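PDB 3OVG: amidohydrolase from Mycoplasma synoviae, which hydrolyses 1,4-lactones, notably D-xylono-1,4-lactone 5-phosphate and L-arabino-1,4-lactone 5-phosphate, using two zinc ions per subunit. Local coordinates for residues Y226-D240 / Y259-L273. Numbering follows the deposited sequence.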
# COMPACT_ATOMS: atom_id res chain seq x y z
N TYR A 226 -2.97 -2.02 -36.40
CA TYR A 226 -2.21 -3.22 -36.74
C TYR A 226 -1.81 -3.13 -38.21
O TYR A 226 -0.66 -3.34 -38.63
CB TYR A 226 -3.06 -4.50 -36.56
CG TYR A 226 -3.39 -4.89 -35.15
CD1 TYR A 226 -2.80 -4.25 -34.06
CD2 TYR A 226 -4.28 -5.95 -34.90
CE1 TYR A 226 -3.13 -4.64 -32.76
CE2 TYR A 226 -4.60 -6.32 -33.61
CZ TYR A 226 -4.02 -5.68 -32.55
OH TYR A 226 -4.33 -6.08 -31.27
N GLU A 227 -2.82 -2.79 -39.00
CA GLU A 227 -2.68 -2.74 -40.43
C GLU A 227 -1.70 -1.64 -40.85
O GLU A 227 -0.84 -1.86 -41.73
CB GLU A 227 -4.08 -2.53 -41.05
CG GLU A 227 -4.03 -2.29 -42.51
CD GLU A 227 -5.45 -2.11 -43.08
OE1 GLU A 227 -6.34 -1.65 -42.33
OE2 GLU A 227 -5.63 -2.41 -44.28
N LYS A 228 -1.82 -0.48 -40.20
CA LYS A 228 -0.96 0.68 -40.43
C LYS A 228 0.51 0.32 -40.19
O LYS A 228 1.40 0.66 -41.00
CB LYS A 228 -1.33 1.85 -39.51
CG LYS A 228 -0.54 3.17 -39.78
CD LYS A 228 -0.91 4.26 -38.75
CE LYS A 228 -0.32 5.64 -39.06
NZ LYS A 228 -0.62 6.09 -40.46
N VAL A 229 0.76 -0.35 -39.08
CA VAL A 229 2.13 -0.68 -38.68
C VAL A 229 2.75 -1.61 -39.71
O VAL A 229 3.83 -1.35 -40.23
CB VAL A 229 2.20 -1.34 -37.31
CG1 VAL A 229 3.62 -1.83 -37.04
CG2 VAL A 229 1.74 -0.36 -36.23
N ILE A 230 2.05 -2.69 -40.01
CA ILE A 230 2.53 -3.64 -40.99
C ILE A 230 2.78 -2.99 -42.35
O ILE A 230 3.88 -3.14 -42.93
CB ILE A 230 1.60 -4.86 -41.11
CG1 ILE A 230 1.66 -5.68 -39.80
CG2 ILE A 230 1.98 -5.71 -42.32
CD1 ILE A 230 0.53 -6.65 -39.59
N LYS A 231 1.79 -2.27 -42.84
CA LYS A 231 1.86 -1.67 -44.17
C LYS A 231 2.88 -0.54 -44.29
O LYS A 231 3.51 -0.42 -45.32
CB LYS A 231 0.49 -1.18 -44.62
CG LYS A 231 -0.36 -2.27 -45.23
CD LYS A 231 -1.79 -1.83 -45.38
CE LYS A 231 -2.55 -2.84 -46.27
NZ LYS A 231 -3.95 -2.37 -46.57
N GLU A 232 3.07 0.26 -43.24
CA GLU A 232 4.04 1.35 -43.32
C GLU A 232 5.48 0.90 -43.06
O GLU A 232 6.43 1.57 -43.49
CB GLU A 232 3.66 2.51 -42.37
CG GLU A 232 2.30 3.16 -42.75
CD GLU A 232 2.01 4.49 -42.01
OE1 GLU A 232 2.87 4.93 -41.22
OE2 GLU A 232 0.91 5.07 -42.23
N THR A 233 5.66 -0.22 -42.38
CA THR A 233 7.02 -0.60 -41.97
C THR A 233 7.48 -2.00 -42.39
O THR A 233 8.68 -2.24 -42.56
CB THR A 233 7.21 -0.46 -40.45
OG1 THR A 233 6.47 -1.50 -39.76
CG2 THR A 233 6.73 0.94 -40.00
N GLY A 234 6.53 -2.90 -42.57
CA GLY A 234 6.84 -4.24 -43.04
C GLY A 234 7.31 -5.16 -41.93
O GLY A 234 7.83 -6.26 -42.19
N VAL A 235 7.17 -4.73 -40.68
CA VAL A 235 7.59 -5.56 -39.55
C VAL A 235 6.55 -6.65 -39.33
O VAL A 235 5.56 -6.72 -40.05
CB VAL A 235 7.83 -4.74 -38.25
CG1 VAL A 235 8.96 -3.72 -38.45
CG2 VAL A 235 6.54 -4.07 -37.77
N THR A 236 6.81 -7.52 -38.36
CA THR A 236 5.90 -8.63 -38.04
C THR A 236 5.38 -8.41 -36.61
O THR A 236 6.14 -8.03 -35.68
CB THR A 236 6.63 -9.99 -38.19
OG1 THR A 236 7.03 -10.16 -39.55
CG2 THR A 236 5.79 -11.20 -37.72
N LEU A 237 4.07 -8.58 -36.44
CA LEU A 237 3.42 -8.47 -35.14
C LEU A 237 3.41 -9.85 -34.49
O LEU A 237 2.86 -10.78 -35.06
CB LEU A 237 1.98 -7.92 -35.29
CG LEU A 237 1.87 -6.59 -36.06
CD1 LEU A 237 0.45 -6.01 -36.13
CD2 LEU A 237 2.88 -5.55 -35.49
N CYS A 238 4.06 -9.99 -33.34
CA CYS A 238 4.01 -11.23 -32.56
C CYS A 238 2.90 -11.11 -31.52
O CYS A 238 3.05 -10.42 -30.53
CB CYS A 238 5.34 -11.52 -31.86
SG CYS A 238 5.30 -13.08 -30.90
N PHE A 239 1.78 -11.77 -31.75
CA PHE A 239 0.69 -11.70 -30.79
C PHE A 239 0.83 -12.71 -29.68
O PHE A 239 1.07 -13.89 -29.95
CB PHE A 239 -0.66 -11.95 -31.49
CG PHE A 239 -1.06 -10.86 -32.40
CD1 PHE A 239 -1.45 -9.62 -31.88
CD2 PHE A 239 -1.04 -11.04 -33.78
CE1 PHE A 239 -1.84 -8.59 -32.73
CE2 PHE A 239 -1.43 -10.01 -34.63
CZ PHE A 239 -1.82 -8.78 -34.10
N ASP A 240 0.61 -12.28 -28.44
CA ASP A 240 0.15 -13.24 -27.45
C ASP A 240 -1.32 -12.88 -27.17
O ASP A 240 -1.94 -12.22 -28.01
CB ASP A 240 1.03 -13.19 -26.21
CG ASP A 240 0.99 -11.84 -25.56
OD1 ASP A 240 0.36 -11.75 -24.49
OD2 ASP A 240 1.58 -10.88 -26.11
N TYR A 259 -9.14 -10.08 -39.71
CA TYR A 259 -9.11 -8.83 -40.47
C TYR A 259 -7.76 -8.69 -41.20
O TYR A 259 -7.72 -8.45 -42.42
CB TYR A 259 -9.40 -7.62 -39.56
CG TYR A 259 -9.21 -6.27 -40.23
CD1 TYR A 259 -10.23 -5.68 -40.99
CD2 TYR A 259 -8.00 -5.58 -40.12
CE1 TYR A 259 -10.06 -4.43 -41.61
CE2 TYR A 259 -7.82 -4.32 -40.76
CZ TYR A 259 -8.85 -3.77 -41.49
OH TYR A 259 -8.68 -2.54 -42.12
N LEU A 260 -6.67 -8.89 -40.47
CA LEU A 260 -5.34 -8.73 -41.05
C LEU A 260 -5.11 -9.73 -42.19
O LEU A 260 -4.49 -9.39 -43.21
CB LEU A 260 -4.26 -8.91 -39.99
CG LEU A 260 -4.25 -7.83 -38.93
CD1 LEU A 260 -3.13 -8.13 -37.89
CD2 LEU A 260 -4.04 -6.47 -39.60
N VAL A 261 -5.57 -10.96 -42.01
CA VAL A 261 -5.43 -11.98 -43.06
C VAL A 261 -6.25 -11.57 -44.29
O VAL A 261 -5.76 -11.63 -45.41
CB VAL A 261 -5.78 -13.43 -42.55
CG1 VAL A 261 -5.78 -14.44 -43.69
CG2 VAL A 261 -4.77 -13.88 -41.48
N ASP A 262 -7.48 -11.14 -44.08
CA ASP A 262 -8.32 -10.69 -45.20
C ASP A 262 -7.66 -9.50 -45.97
O ASP A 262 -7.82 -9.38 -47.19
CB ASP A 262 -9.71 -10.31 -44.70
CG ASP A 262 -10.56 -11.54 -44.30
OD1 ASP A 262 -10.06 -12.68 -44.43
OD2 ASP A 262 -11.72 -11.36 -43.87
N LYS A 263 -6.94 -8.65 -45.25
CA LYS A 263 -6.24 -7.53 -45.88
C LYS A 263 -4.94 -7.96 -46.53
O LYS A 263 -4.23 -7.13 -47.11
CB LYS A 263 -5.98 -6.41 -44.86
CG LYS A 263 -7.23 -5.86 -44.23
CD LYS A 263 -8.25 -5.31 -45.27
CE LYS A 263 -8.06 -3.81 -45.54
NZ LYS A 263 -9.38 -3.11 -45.84
N GLY A 264 -4.63 -9.25 -46.45
CA GLY A 264 -3.51 -9.80 -47.20
C GLY A 264 -2.21 -9.72 -46.43
O GLY A 264 -1.13 -9.81 -47.00
N LEU A 265 -2.33 -9.62 -45.12
CA LEU A 265 -1.17 -9.41 -44.28
C LEU A 265 -0.73 -10.66 -43.51
O LEU A 265 0.02 -10.56 -42.51
CB LEU A 265 -1.47 -8.23 -43.32
CG LEU A 265 -1.87 -6.88 -43.97
CD1 LEU A 265 -1.98 -5.74 -42.92
CD2 LEU A 265 -0.84 -6.48 -45.05
N GLN A 266 -1.18 -11.83 -43.94
CA GLN A 266 -0.90 -13.06 -43.18
C GLN A 266 0.59 -13.41 -43.01
O GLN A 266 0.96 -14.17 -42.12
CB GLN A 266 -1.60 -14.26 -43.79
CG GLN A 266 -1.01 -14.71 -45.13
CD GLN A 266 -1.94 -15.67 -45.82
OE1 GLN A 266 -3.07 -15.31 -46.15
NE2 GLN A 266 -1.50 -16.93 -45.98
N LYS A 267 1.45 -12.88 -43.87
CA LYS A 267 2.89 -13.14 -43.71
C LYS A 267 3.55 -12.30 -42.61
O LYS A 267 4.74 -12.47 -42.34
CB LYS A 267 3.61 -12.89 -45.03
CG LYS A 267 3.15 -13.78 -46.20
CD LYS A 267 3.88 -15.11 -46.23
CE LYS A 267 3.39 -15.98 -47.41
NZ LYS A 267 4.02 -17.33 -47.32
N HIS A 268 2.79 -11.40 -41.98
CA HIS A 268 3.32 -10.47 -40.98
C HIS A 268 2.83 -10.71 -39.56
O HIS A 268 2.82 -9.78 -38.75
CB HIS A 268 3.02 -9.05 -41.42
CG HIS A 268 3.75 -8.69 -42.66
ND1 HIS A 268 4.96 -8.04 -42.65
CD2 HIS A 268 3.47 -8.97 -43.96
CE1 HIS A 268 5.39 -7.90 -43.90
NE2 HIS A 268 4.50 -8.45 -44.71
N ILE A 269 2.49 -11.96 -39.26
CA ILE A 269 1.89 -12.32 -38.00
C ILE A 269 2.57 -13.56 -37.42
O ILE A 269 2.67 -14.59 -38.09
CB ILE A 269 0.41 -12.64 -38.19
CG1 ILE A 269 -0.31 -11.45 -38.83
CG2 ILE A 269 -0.24 -13.07 -36.86
CD1 ILE A 269 -1.81 -11.71 -39.08
N THR A 270 3.02 -13.48 -36.18
CA THR A 270 3.39 -14.72 -35.51
C THR A 270 2.55 -14.85 -34.24
O THR A 270 1.81 -13.92 -33.87
CB THR A 270 4.90 -14.76 -35.18
OG1 THR A 270 5.24 -13.60 -34.44
CG2 THR A 270 5.73 -14.79 -36.48
N LEU A 271 2.66 -16.00 -33.58
CA LEU A 271 1.87 -16.28 -32.38
C LEU A 271 2.80 -16.70 -31.24
O LEU A 271 3.95 -17.04 -31.47
CB LEU A 271 0.85 -17.38 -32.65
CG LEU A 271 -0.50 -16.99 -33.28
CD1 LEU A 271 -1.39 -18.23 -33.35
CD2 LEU A 271 -1.16 -15.92 -32.40
N SER A 272 2.27 -16.67 -30.02
CA SER A 272 3.03 -16.89 -28.80
C SER A 272 2.02 -17.02 -27.67
O SER A 272 0.87 -16.63 -27.82
CB SER A 272 3.95 -15.71 -28.52
OG SER A 272 3.21 -14.53 -28.24
N LEU A 273 2.44 -17.58 -26.54
CA LEU A 273 1.61 -17.60 -25.35
C LEU A 273 2.12 -16.54 -24.32
O LEU A 273 1.35 -16.02 -23.49
CB LEU A 273 1.56 -19.01 -24.73
CG LEU A 273 0.49 -19.93 -25.34
CD1 LEU A 273 -0.69 -19.06 -25.78
CD2 LEU A 273 0.99 -20.72 -26.50
O HOH W 1 -4.93 -4.51 -48.00
O HOH W 2 4.25 -11.90 -27.80
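His268 lies against Ile230 and Val235 in the beta-alpha-beta crossover 236-239, 250-262, 269-271 of the TIM barrel, its strands parallel in the wall and its helix packed outside beside helix 223-233, which leads into strand 236-239. Ile230 CG2 sits over one face of the imidazole, 3.9 Å from the ring centroid, a CH-pi contact. With CG anti to its carbonyl carbon (chi1 -65°), His268 turns ND1 to Val235 O, 3.0 Å away near the ring plane, although ND1 stands above the carbonyl plane. Backbone hydrogen bonds Leu237 N to His268 O, Thr270 N to Leu237 O and Phe239 N to Thr270 O join the strands. Between sheet and helices, Ile269 CG2 meets the ring edge 3.8 Å from Phe239 CD2, with Leu260 CD1 beside Phe239 CZ; Leu260 CD2 touches Tyr226 CB. Farther out, extended Glu227 receives Tyr259 OH at OE1 (2.5 Å), from above the carboxylate plane, which stands 83° to the phenol ring. OE2 is salt-bridged to Lys231 NZ on its anti side. At the zinc end, Asp240 OD2 is hydrogen-bonded to ND1 of the zinc ligand His216, while Ser272 OG donates to Phe239 O at 2.8 Å and accepts a hydrogen bond from water 2.9 Å away.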